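PDB 6VH5: prephenate dehydratase:Amino acid-binding ACT from Brucella abortus, which probably catalyses the conversion of prephenate to phenylpyruvate in phenylalanine biosynthesis and binds phenylalanine through its ACT domain. Local coordinates for residues 90-96 with 288-292; 97-102 with 294-300; 242-248 with 260-266. All coordinates share one frame; numbering follows the deposited sequence.

How the contacts relate
Contacts 1 and 2 both fasten strand 286-295, an outer strand of the four-stranded antiparallel ACT sheet, to the prephenate dehydratase region; contact 3 lies inside that sheet and pairs two of its strands. Contact 3 is the buried one, whereas contacts 1 and 2 are partly buried; water bridges occur in all three. Their chemistry follows: main-chain bonds and bound phenylalanine in contact 3, an arginine on carbonyl oxygens in contact 1, a carboxylate-guanidinium pair and two aromatic rings in contact 2. Contacts 1 and 2 meet where Leu90 packs on Ile97, and Arg300 of contact 2 forms a salt bridge with Glu266 of contact 3.

Contact 1: 90-96 with 288-292; sequences LPLADMH and VRILG
Arg289 and Leu291, on an outer strand of the ACT sheet, meet the end of helix 86-92 and the turn that follows it, a junction between the ACT and prephenate dehydratase regions. The strand carries a classic beta bulge here, with Leu291 and Gly292 both facing Thr218 of the neighbouring strand.

The polar part belongs to Arg289. Its chain runs out extended and then bends at chi3 (126°), which swings the guanidinium edge against carbonyls at the helix end and in the turn after it. NH1 donates to Pro91 O at 2.7 Å, reaching a lone pair in the carbonyl plane, with the oxygen close to the guanidinium plane as well and an N-H...O angle of 162°. NH2 makes a weak bond to Ala93 O, 3.4 Å long. The flat group thus bonds directly to the carbonyls of Pro91, at the helix end, and Ala93, just past it; water 1, at a rather short distance from NH2, probably extends this to Met95 O. Such a positive group next to helix-end carbonyls should be electrostatically favourable.

The apolar part centres on Leu291. Leu90 and Leu291 reach toward each other tip to tip, CD2 of Leu90 lying 4.0 Å from CD1 of Leu291, and the ring carbon CG of Pro91 closes on that same methyl. On its other branch, Leu291 CD2 lies over one face of the Arg289 guanidinium, offset toward its rim.

Where strand 96-104 begins, His96 takes over. Its CA sends a CH toward Leu291 O at 3.3 Å, and Leu291 O also probably accepts a hydrogen bond from Ile97 N. Water 2 sits at the edge of the imidazole, in its plane, linking His96 ND1 to Ile290 O at 3.0 Å from each.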
loop_
_atom_site.group_PDB
_atom_site.type_symbol
_atom_site.label_atom_id
_atom_site.label_comp_id
_atom_site.label_asym_id
_atom_site.label_seq_id
_atom_site.Cartn_x
_atom_site.Cartn_y
_atom_site.Cartn_z
ATOM N N LEU A 90 -9.844 2.469 -8.570
ATOM C CA LEU A 90 -11.189 2.011 -8.885
ATOM C C LEU A 90 -12.172 3.171 -9.083
ATOM O O LEU A 90 -12.995 3.106 -10.005
ATOM C CB LEU A 90 -11.674 1.054 -7.801
ATOM C CG LEU A 90 -12.970 0.319 -8.129
ATOM C CD1 LEU A 90 -12.895 -0.370 -9.486
ATOM C CD2 LEU A 90 -13.284 -0.678 -7.036
ATOM N N PRO A 91 -12.156 4.227 -8.250
ATOM C CA PRO A 91 -13.035 5.376 -8.543
ATOM C C PRO A 91 -12.738 6.062 -9.867
ATOM O O PRO A 91 -13.664 6.606 -10.481
ATOM C CB PRO A 91 -12.782 6.314 -7.354
ATOM C CG PRO A 91 -12.439 5.400 -6.241
ATOM C CD PRO A 91 -11.554 4.357 -6.908
ATOM N N LEU A 92 -11.487 6.056 -10.343
ATOM C CA LEU A 92 -11.199 6.700 -11.623
ATOM C C LEU A 92 -11.488 5.796 -12.803
ATOM O O LEU A 92 -11.790 6.290 -13.895
ATOM C CB LEU A 92 -9.740 7.157 -11.697
ATOM C CG LEU A 92 -9.299 8.222 -10.699
ATOM C CD1 LEU A 92 -7.851 8.617 -10.942
ATOM C CD2 LEU A 92 -10.215 9.430 -10.832
ATOM N N ALA A 93 -11.424 4.489 -12.603
ATOM C CA ALA A 93 -11.855 3.597 -13.654
ATOM C C ALA A 93 -13.373 3.529 -13.620
ATOM O O ALA A 93 -14.015 3.925 -12.646
ATOM C CB ALA A 93 -11.242 2.210 -13.473
ATOM N N ASP A 94 -13.956 3.062 -14.706
ATOM C CA ASP A 94 -15.384 2.772 -14.688
ATOM C C ASP A 94 -15.591 1.272 -14.534
ATOM O O ASP A 94 -16.065 0.572 -15.429
ATOM C CB ASP A 94 -16.080 3.315 -15.925
ATOM C CG ASP A 94 -17.561 3.018 -15.905
ATOM O OD1 ASP A 94 -18.257 3.542 -15.004
ATOM O OD2 ASP A 94 -18.016 2.225 -16.755
ATOM N N MET A 95 -15.148 0.770 -13.390
ATOM C CA MET A 95 -15.110 -0.660 -13.160
ATOM C C MET A 95 -15.791 -0.986 -11.847
ATOM O O MET A 95 -16.050 -0.112 -11.012
ATOM C CB MET A 95 -13.690 -1.210 -13.197
ATOM C CG MET A 95 -13.176 -1.268 -14.615
ATOM S SD MET A 95 -11.593 -2.066 -14.744
ATOM C CE MET A 95 -10.592 -0.715 -15.365
ATOM N N HIS A 96 -16.115 -2.264 -11.710
ATOM C CA HIS A 96 -16.931 -2.736 -10.611
ATOM C C HIS A 96 -16.291 -3.961 -9.982
ATOM O O HIS A 96 -15.556 -4.713 -10.628
ATOM C CB HIS A 96 -18.331 -3.076 -11.119
ATOM C CG HIS A 96 -19.006 -1.934 -11.817
ATOM N ND1 HIS A 96 -19.997 -1.175 -11.229
ATOM C CD2 HIS A 96 -18.831 -1.425 -13.061
ATOM C CE1 HIS A 96 -20.398 -0.245 -12.079
ATOM N NE2 HIS A 96 -19.712 -0.379 -13.201
ATOM N N VAL A 288 -21.985 9.879 -3.038
ATOM C CA VAL A 288 -22.039 8.467 -2.699
ATOM C C VAL A 288 -22.033 7.670 -3.992
ATOM O O VAL A 288 -22.863 7.896 -4.879
ATOM C CB VAL A 288 -23.288 8.142 -1.877
ATOM C CG1 VAL A 288 -23.408 6.633 -1.711
ATOM C CG2 VAL A 288 -23.229 8.825 -0.537
ATOM N N ARG A 289 -21.084 6.748 -4.111
ATOM C CA ARG A 289 -20.950 5.909 -5.289
ATOM C C ARG A 289 -20.784 4.463 -4.850
ATOM O O ARG A 289 -19.825 4.137 -4.140
ATOM C CB ARG A 289 -19.746 6.352 -6.119
ATOM C CG ARG A 289 -19.920 6.273 -7.601
ATOM C CD ARG A 289 -18.613 6.644 -8.282
ATOM N NE ARG A 289 -18.159 5.625 -9.220
ATOM C CZ ARG A 289 -16.993 5.683 -9.854
ATOM N NH1 ARG A 289 -16.178 6.708 -9.636
ATOM N NH2 ARG A 289 -16.639 4.725 -10.705
ATOM N N ILE A 290 -21.684 3.594 -5.297
ATOM C CA ILE A 290 -21.548 2.167 -5.027
ATOM C C ILE A 290 -20.608 1.558 -6.062
ATOM O O ILE A 290 -20.879 1.609 -7.267
ATOM C CB ILE A 290 -22.912 1.467 -5.034
ATOM C CG1 ILE A 290 -23.745 1.914 -3.828
ATOM C CG2 ILE A 290 -22.716 -0.040 -5.040
ATOM C CD1 ILE A 290 -25.077 1.225 -3.718
ATOM N N LEU A 291 -19.499 0.979 -5.597
ATOM C CA LEU A 291 -18.505 0.414 -6.497
ATOM C C LEU A 291 -18.690 -1.076 -6.746
ATOM O O LEU A 291 -18.104 -1.606 -7.706
ATOM C CB LEU A 291 -17.102 0.676 -5.954
ATOM C CG LEU A 291 -16.728 2.154 -5.867
ATOM C CD1 LEU A 291 -15.317 2.314 -5.305
ATOM C CD2 LEU A 291 -16.834 2.775 -7.260
ATOM N N GLY A 292 -19.529 -1.748 -5.960
ATOM C CA GLY A 292 -19.795 -3.149 -6.209
ATOM C C GLY A 292 -20.703 -3.820 -5.202
ATOM O O GLY A 292 -20.790 -3.403 -4.037
HETATM O O HOH W 1 -17.703 2.686 -11.581
HETATM O O HOH W 2 -21.577 -0.924 -8.675
#

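Contact 2: 97-102 with 294-300; sequences IVGEYF and YKGSDIR
Tyr294, Glu100 and Phe102 carry this meeting of strand 96-104 with the end of the ACT strand 286-295 and the tail behind it. Strand 96-104 is the outermost, within this chain, of a sheet in the prephenate dehydratase region, so the contact joins that region to the ACT domain. The two strands are not joined by direct backbone bonds along this run. Waters bridge the gap instead: water 3 accepts from Lys295 N and donates to Val98 O, and water 4 accepts from Glu100 N and donates to Lys295 O.

Tyr294 lays its ring across the start of the strand. Ile97 CG2 sits over one face, 3.5 Å from the ring centroid and 15° off the normal, a CH-pi contact. CB of Tyr294 packs on the peptide joining Val98 to Gly99, and its CE1 approaches Glu100 CB. The phenol OH bonds to Thr218 OG1 on the adjacent ACT strand.

Glu100 turns its CG between the backbone N and the carbonyl carbon (chi1 68°), then extends toward the tail. Arg300 takes its carboxylate side-on, NE to OE2 at 2.7 Å and NH2 to OE1 at 3.1 Å, both on syn lone pairs and with the two planes only 19° apart. The anti lone pair of OE2 receives Ser297 N at 2.9 Å, nearly straight.

Phe102 closes the far end. Ile299 CG2 rests over the centre of its ring, 3.6 Å from the centroid, and Ser297 CB comes obliquely to CD1 at 3.4 Å. Ile299 and Arg300 also pack on the second subunit.

Glu100 OE1 also pairs with Arg195, while Arg300 NH1 reaches Glu266 on the ACT sheet. Fixed in rotation, the carboxylate probably stays ionised, and the two arginines can lie close together because they share it.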
loop_
_atom_site.group_PDB
_atom_site.type_symbol
_atom_site.label_atom_id
_atom_site.label_comp_id
_atom_site.label_asym_id
_atom_site.label_seq_id
_atom_site.Cartn_x
_atom_site.Cartn_y
_atom_site.Cartn_z
ATOM N N ILE A 97 -16.581 -4.151 -8.706
ATOM C CA ILE A 97 -16.168 -5.344 -7.989
ATOM C C ILE A 97 -17.277 -6.376 -8.136
ATOM O O ILE A 97 -18.428 -6.115 -7.781
ATOM C CB ILE A 97 -15.900 -5.016 -6.518
ATOM C CG1 ILE A 97 -14.940 -3.827 -6.446
ATOM C CG2 ILE A 97 -15.335 -6.237 -5.809
ATOM C CD1 ILE A 97 -14.765 -3.261 -5.065
ATOM N N VAL A 98 -16.940 -7.544 -8.670
ATOM C CA VAL A 98 -17.898 -8.618 -8.875
ATOM C C VAL A 98 -17.511 -9.874 -8.109
ATOM O O VAL A 98 -18.076 -10.942 -8.346
ATOM C CB VAL A 98 -18.079 -8.923 -10.375
ATOM C CG1 VAL A 98 -18.741 -7.735 -11.081
ATOM C CG2 VAL A 98 -16.747 -9.218 -10.997
ATOM N N GLY A 99 -16.563 -9.758 -7.183
ATOM C CA GLY A 99 -16.114 -10.874 -6.388
ATOM C C GLY A 99 -14.912 -10.531 -5.531
ATOM O O GLY A 99 -14.246 -9.509 -5.742
ATOM N N GLU A 100 -14.633 -11.383 -4.550
ATOM C CA GLU A 100 -13.458 -11.255 -3.707
ATOM C C GLU A 100 -12.855 -12.640 -3.525
ATOM O O GLU A 100 -13.488 -13.658 -3.812
ATOM C CB GLU A 100 -13.793 -10.601 -2.338
ATOM C CG GLU A 100 -14.662 -11.434 -1.397
ATOM C CD GLU A 100 -14.823 -10.816 0.012
ATOM O OE1 GLU A 100 -14.263 -9.724 0.284
ATOM O OE2 GLU A 100 -15.511 -11.438 0.858
ATOM N N TYR A 101 -11.605 -12.678 -3.083
ATOM C CA TYR A 101 -10.949 -13.964 -2.874
ATOM C C TYR A 101 -9.885 -13.810 -1.801
ATOM O O TYR A 101 -9.137 -12.827 -1.801
ATOM C CB TYR A 101 -10.327 -14.519 -4.163
ATOM C CG TYR A 101 -9.803 -15.933 -3.992
ATOM C CD1 TYR A 101 -10.672 -17.020 -3.974
ATOM C CD2 TYR A 101 -8.443 -16.177 -3.819
ATOM C CE1 TYR A 101 -10.200 -18.313 -3.801
ATOM C CE2 TYR A 101 -7.960 -17.470 -3.636
ATOM C CZ TYR A 101 -8.846 -18.527 -3.637
ATOM O OH TYR A 101 -8.378 -19.800 -3.460
ATOM N N PHE A 102 -9.821 -14.785 -0.899
ATOM C CA PHE A 102 -8.844 -14.805 0.186
ATOM C C PHE A 102 -7.913 -15.990 -0.013
ATOM O O PHE A 102 -8.351 -17.146 0.029
ATOM C CB PHE A 102 -9.540 -14.885 1.549
ATOM C CG PHE A 102 -10.328 -13.653 1.893
ATOM C CD1 PHE A 102 -11.594 -13.452 1.362
ATOM C CD2 PHE A 102 -9.804 -12.697 2.751
ATOM C CE1 PHE A 102 -12.319 -12.319 1.671
ATOM C CE2 PHE A 102 -10.522 -11.558 3.066
ATOM C CZ PHE A 102 -11.781 -11.368 2.526
ATOM N N TYR A 294 -21.413 -7.855 -4.289
ATOM C CA TYR A 294 -20.832 -9.137 -4.665
ATOM C C TYR A 294 -20.916 -10.144 -3.522
ATOM O O TYR A 294 -21.035 -9.783 -2.345
ATOM C CB TYR A 294 -19.380 -8.953 -5.126
ATOM C CG TYR A 294 -18.491 -8.126 -4.208
ATOM C CD1 TYR A 294 -17.541 -8.736 -3.394
ATOM C CD2 TYR A 294 -18.571 -6.739 -4.183
ATOM C CE1 TYR A 294 -16.709 -7.992 -2.573
ATOM C CE2 TYR A 294 -17.749 -5.984 -3.349
ATOM C CZ TYR A 294 -16.816 -6.617 -2.553
ATOM O OH TYR A 294 -15.987 -5.876 -1.733
ATOM N N LYS A 295 -20.814 -11.423 -3.892
ATOM C CA LYS A 295 -20.824 -12.498 -2.910
ATOM C C LYS A 295 -19.606 -12.396 -2.003
ATOM O O LYS A 295 -18.504 -12.067 -2.453
ATOM C CB LYS A 295 -20.831 -13.865 -3.597
ATOM C CG LYS A 295 -22.074 -14.168 -4.410
ATOM C CD LYS A 295 -21.941 -15.511 -5.121
ATOM C CE LYS A 295 -23.173 -15.837 -5.952
ATOM N NZ LYS A 295 -23.056 -17.162 -6.631
ATOM N N GLY A 296 -19.806 -12.693 -0.721
ATOM C CA GLY A 296 -18.744 -12.633 0.264
ATOM C C GLY A 296 -18.134 -13.997 0.530
ATOM O O GLY A 296 -18.808 -15.024 0.469
ATOM N N SER A 297 -16.839 -13.997 0.824
ATOM C CA SER A 297 -16.146 -15.255 1.043
ATOM C C SER A 297 -16.571 -15.882 2.367
ATOM O O SER A 297 -16.925 -15.190 3.326
ATOM C CB SER A 297 -14.634 -15.045 1.016
ATOM O OG SER A 297 -13.961 -16.275 1.203
ATOM N N ASP A 298 -16.525 -17.216 2.415
ATOM C CA ASP A 298 -16.900 -17.949 3.618
ATOM C C ASP A 298 -16.017 -17.605 4.809
ATOM O O ASP A 298 -16.383 -17.932 5.945
ATOM C CB ASP A 298 -16.838 -19.458 3.357
ATOM C CG ASP A 298 -17.908 -19.928 2.393
ATOM O OD1 ASP A 298 -19.064 -19.470 2.515
ATOM O OD2 ASP A 298 -17.595 -20.754 1.511
ATOM N N ILE A 299 -14.875 -16.953 4.577
ATOM C CA ILE A 299 -13.972 -16.558 5.649
ATOM C C ILE A 299 -14.621 -15.554 6.592
ATOM O O ILE A 299 -14.161 -15.380 7.728
ATOM C CB ILE A 299 -12.680 -15.984 5.029
ATOM C CG1 ILE A 299 -11.569 -15.868 6.070
ATOM C CG2 ILE A 299 -12.955 -14.631 4.380
ATOM C CD1 ILE A 299 -10.224 -15.521 5.478
ATOM N N ARG A 300 -15.685 -14.879 6.140
ATOM C CA ARG A 300 -16.389 -13.896 6.953
ATOM C C ARG A 300 -17.191 -14.520 8.090
ATOM O O ARG A 300 -17.545 -13.811 9.039
ATOM C CB ARG A 300 -17.304 -13.057 6.060
ATOM C CG ARG A 300 -16.579 -11.921 5.347
ATOM C CD ARG A 300 -17.256 -11.507 4.035
ATOM N NE ARG A 300 -16.406 -10.593 3.280
ATOM C CZ ARG A 300 -16.197 -9.323 3.624
ATOM N NH1 ARG A 300 -16.787 -8.817 4.710
ATOM N NH2 ARG A 300 -15.401 -8.556 2.886
HETATM O O HOH W 3 -20.402 -12.038 -6.580
HETATM O O HOH W 4 -16.737 -13.545 -4.411
HETATM O O HOH W 5 -11.948 -16.948 -0.646
#

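Contact 3: 242-248 with 260-266. With PHE (phenylalanine), chain E; PHE (phenylalanine), chain J; EDO (1,2-ethanediol), chain K.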
loop_
_atom_site.group_PDB
_atom_site.type_symbol
_atom_site.label_atom_id
_atom_site.label_comp_id
_atom_site.label_asym_id
_atom_site.label_seq_id
_atom_site.Cartn_x
_atom_site.Cartn_y
_atom_site.Cartn_z
ATOM N N VAL A 242 -26.140 -2.863 10.479
ATOM C CA VAL A 242 -25.321 -3.129 9.304
ATOM C C VAL A 242 -23.868 -3.177 9.759
ATOM O O VAL A 242 -23.342 -2.184 10.278
ATOM C CB VAL A 242 -25.517 -2.052 8.229
ATOM C CG1 VAL A 242 -24.762 -2.441 6.971
ATOM C CG2 VAL A 242 -26.981 -1.819 7.949
ATOM N N ASN A 243 -23.220 -4.328 9.577
ATOM C CA ASN A 243 -21.820 -4.476 9.962
ATOM C C ASN A 243 -20.928 -3.935 8.856
ATOM O O ASN A 243 -21.085 -4.299 7.687
ATOM C CB ASN A 243 -21.479 -5.939 10.246
ATOM C CG ASN A 243 -20.184 -6.108 11.081
ATOM O OD1 ASN A 243 -19.881 -5.316 11.981
ATOM N ND2 ASN A 243 -19.407 -7.139 10.749
ATOM N N MET A 244 -20.018 -3.041 9.225
ATOM C CA MET A 244 -19.007 -2.511 8.320
ATOM C C MET A 244 -17.683 -3.222 8.595
ATOM O O MET A 244 -17.267 -3.331 9.755
ATOM C CB MET A 244 -18.875 -1.001 8.515
ATOM C CG MET A 244 -17.933 -0.311 7.560
ATOM S SD MET A 244 -18.005 1.476 7.735
ATOM C CE MET A 244 -19.642 1.820 7.062
ATOM N N THR A 245 -17.034 -3.732 7.540
ATOM C CA THR A 245 -15.827 -4.525 7.721
ATOM C C THR A 245 -14.587 -3.886 7.120
ATOM O O THR A 245 -13.487 -4.422 7.301
ATOM C CB THR A 245 -16.004 -5.929 7.128
ATOM O OG1 THR A 245 -16.150 -5.843 5.707
ATOM C CG2 THR A 245 -17.217 -6.615 7.708
ATOM N N LYS A 246 -14.719 -2.760 6.419
ATOM C CA LYS A 246 -13.546 -2.060 5.921
ATOM C C LYS A 246 -13.863 -0.576 5.854
ATOM O O LYS A 246 -14.974 -0.187 5.469
ATOM C CB LYS A 246 -13.131 -2.603 4.547
ATOM C CG LYS A 246 -11.799 -2.082 4.028
ATOM C CD LYS A 246 -11.505 -2.661 2.659
ATOM C CE LYS A 246 -10.250 -2.056 2.050
ATOM N NZ LYS A 246 -9.052 -2.428 2.837
ATOM N N LEU A 247 -12.888 0.250 6.227
ATOM C CA LEU A 247 -13.099 1.698 6.183
ATOM C C LEU A 247 -11.743 2.380 6.141
ATOM O O LEU A 247 -10.891 2.127 7.001
ATOM C CB LEU A 247 -13.926 2.174 7.389
ATOM C CG LEU A 247 -14.363 3.643 7.398
ATOM C CD1 LEU A 247 -15.136 3.981 6.114
ATOM C CD2 LEU A 247 -15.222 3.964 8.646
ATOM N N GLU A 248 -11.516 3.175 5.107
ATOM C CA GLU A 248 -10.241 3.845 4.897
ATOM C C GLU A 248 -10.458 5.311 4.572
ATOM O O GLU A 248 -11.210 5.641 3.650
ATOM C CB GLU A 248 -9.477 3.184 3.770
ATOM C CG GLU A 248 -8.620 2.019 4.168
ATOM C CD GLU A 248 -7.711 1.659 3.029
ATOM O OE1 GLU A 248 -7.869 2.317 1.981
ATOM O OE2 GLU A 248 -6.826 0.790 3.194
ATOM N N GLN A 260 -12.411 11.691 1.627
ATOM C CA GLN A 260 -13.122 10.591 0.991
ATOM C C GLN A 260 -12.875 9.299 1.765
ATOM O O GLN A 260 -11.795 9.084 2.319
ATOM C CB GLN A 260 -12.708 10.417 -0.476
ATOM C CG GLN A 260 -13.614 9.447 -1.230
ATOM C CD GLN A 260 -13.452 9.535 -2.726
ATOM O OE1 GLN A 260 -13.717 10.574 -3.328
ATOM N NE2 GLN A 260 -13.021 8.440 -3.337
ATOM N N PHE A 261 -13.894 8.442 1.801
ATOM C CA PHE A 261 -13.849 7.187 2.536
ATOM C C PHE A 261 -14.162 6.041 1.589
ATOM O O PHE A 261 -15.018 6.160 0.704
ATOM C CB PHE A 261 -14.846 7.163 3.721
ATOM C CG PHE A 261 -14.381 7.942 4.927
ATOM C CD1 PHE A 261 -13.641 7.311 5.937
ATOM C CD2 PHE A 261 -14.630 9.307 5.033
ATOM C CE1 PHE A 261 -13.176 8.021 7.038
ATOM C CE2 PHE A 261 -14.166 10.027 6.126
ATOM C CZ PHE A 261 -13.438 9.383 7.135
ATOM N N TYR A 262 -13.453 4.939 1.782
ATOM C CA TYR A 262 -13.689 3.694 1.069
ATOM C C TYR A 262 -14.226 2.699 2.085
ATOM O O TYR A 262 -13.634 2.533 3.151
ATOM C CB TYR A 262 -12.385 3.198 0.413
ATOM C CG TYR A 262 -12.482 1.937 -0.416
ATOM C CD1 TYR A 262 -12.450 1.989 -1.808
ATOM C CD2 TYR A 262 -12.537 0.683 0.195
ATOM C CE1 TYR A 262 -12.503 0.824 -2.576
ATOM C CE2 TYR A 262 -12.602 -0.487 -0.554
ATOM C CZ TYR A 262 -12.587 -0.410 -1.942
ATOM O OH TYR A 262 -12.659 -1.572 -2.682
ATOM N N ALA A 263 -15.341 2.048 1.769
ATOM C CA ALA A 263 -16.014 1.236 2.772
ATOM C C ALA A 263 -16.608 -0.028 2.168
ATOM O O ALA A 263 -17.071 -0.025 1.022
ATOM C CB ALA A 263 -17.128 2.034 3.468
ATOM N N ASP A 264 -16.572 -1.104 2.951
ATOM C CA ASP A 264 -17.295 -2.340 2.681
ATOM C C ASP A 264 -18.297 -2.545 3.813
ATOM O O ASP A 264 -17.942 -2.379 4.986
ATOM C CB ASP A 264 -16.362 -3.563 2.634
ATOM C CG ASP A 264 -15.296 -3.501 1.527
ATOM O OD1 ASP A 264 -15.278 -2.570 0.687
ATOM O OD2 ASP A 264 -14.458 -4.430 1.513
ATOM N N ILE A 265 -19.539 -2.901 3.475
ATOM C CA ILE A 265 -20.516 -3.349 4.464
ATOM C C ILE A 265 -20.999 -4.732 4.037
ATOM O O ILE A 265 -20.908 -5.126 2.867
ATOM C CB ILE A 265 -21.728 -2.391 4.640
ATOM C CG1 ILE A 265 -22.473 -2.234 3.323
ATOM C CG2 ILE A 265 -21.317 -1.014 5.177
ATOM C CD1 ILE A 265 -23.636 -1.310 3.405
ATOM N N GLU A 266 -21.500 -5.478 5.012
ATOM C CA GLU A 266 -22.129 -6.775 4.779
ATOM C C GLU A 266 -23.629 -6.533 4.660
ATOM O O GLU A 266 -24.314 -6.281 5.653
ATOM C CB GLU A 266 -21.765 -7.745 5.899
ATOM C CG GLU A 266 -20.255 -8.002 5.945
ATOM C CD GLU A 266 -19.803 -8.948 7.047
ATOM O OE1 GLU A 266 -20.394 -8.949 8.155
ATOM O OE2 GLU A 266 -18.841 -9.705 6.791
HETATM N N PHE E . -17.602 -3.988 12.175
HETATM C CA PHE E . -17.473 -2.975 13.219
HETATM C C PHE E . -18.508 -1.887 13.021
HETATM O O PHE E . -19.232 -1.920 12.020
HETATM C CB PHE E . -16.075 -2.355 13.245
HETATM C CG PHE E . -15.555 -1.934 11.885
HETATM C CD1 PHE E . -14.569 -2.674 11.253
HETATM C CD2 PHE E . -16.039 -0.796 11.253
HETATM C CE1 PHE E . -14.079 -2.291 10.009
HETATM C CE2 PHE E . -15.561 -0.409 10.020
HETATM C CZ PHE E . -14.581 -1.154 9.392
HETATM O OXT PHE E . -18.603 -0.975 13.846
HETATM N N PHE J . -12.523 14.874 10.077
HETATM C CA PHE J . -13.875 14.331 10.029
HETATM C C PHE J . -14.375 13.880 11.402
HETATM O O PHE J . -15.435 13.251 11.491
HETATM C CB PHE J . -13.955 13.163 9.049
HETATM C CG PHE J . -12.812 12.179 9.171
HETATM C CD1 PHE J . -11.756 12.211 8.271
HETATM C CD2 PHE J . -12.807 11.213 10.159
HETATM C CE1 PHE J . -10.699 11.306 8.375
HETATM C CE2 PHE J . -11.763 10.311 10.270
HETATM C CZ PHE J . -10.705 10.356 9.370
HETATM O OXT PHE J . -13.740 14.127 12.433
HETATM C C1 EDO K . -20.573 1.879 12.431
HETATM O O1 EDO K . -19.991 1.199 13.559
HETATM C C2 EDO K . -21.398 0.929 11.553
HETATM O O2 EDO K . -21.630 -0.344 12.177
HETATM O O HOH W 6 -24.479 -6.642 8.532
HETATM O O HOH W 7 -14.227 -6.132 3.924
#
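Met244 and Ile265 face each other in an antiparallel hairpin of the ACT sheet, whose strands run at 173°. The register slips by one where Thr245 and Lys246 both face Asp264, a classic beta bulge. Backbone bonds from Thr245 N to Asp264 O and from Asp264 N to Lys246 O hold the bulge, and beyond it Glu248 and Tyr262 exchange a pair of bonds, each 3.0 Å long.

The side chain of Met244 runs between protein and ligand. CB touches the carboxylate O and ring carbon CE2 of the bound phenylalanine of chain E. CG, anti to the backbone N (chi1 -175°), lies 3.3 Å from Asp264 O and is also close to ligand CE2. SD stays beside that ring carbon at 3.8 Å. A bend at chi3 then turns CE back to the sheet, where it packs on Ile265 CG2, with Ala263 CB a little farther off.

The ligand's polar end is held partly by the strand's backbone. Met244 N donates to its carboxylate O at 3.1 Å, and its amino N gives protons to Met244 O and Asn243 OD1. ND2 of Asn243 makes a weak bond to Glu266 OE1, whose other oxygen, OE2, forms a salt bridge with Arg300. Leu230 N and Asn225 OD1 of the second subunit also bond to this ligand, while Phe261 CZ meets the phenylalanine of chain J.

The strand offers groups that suit the zwitterionic end of an amino acid, consistent with selection for one; because the site draws on both subunits, phenylalanine binding may be coupled to how they associate.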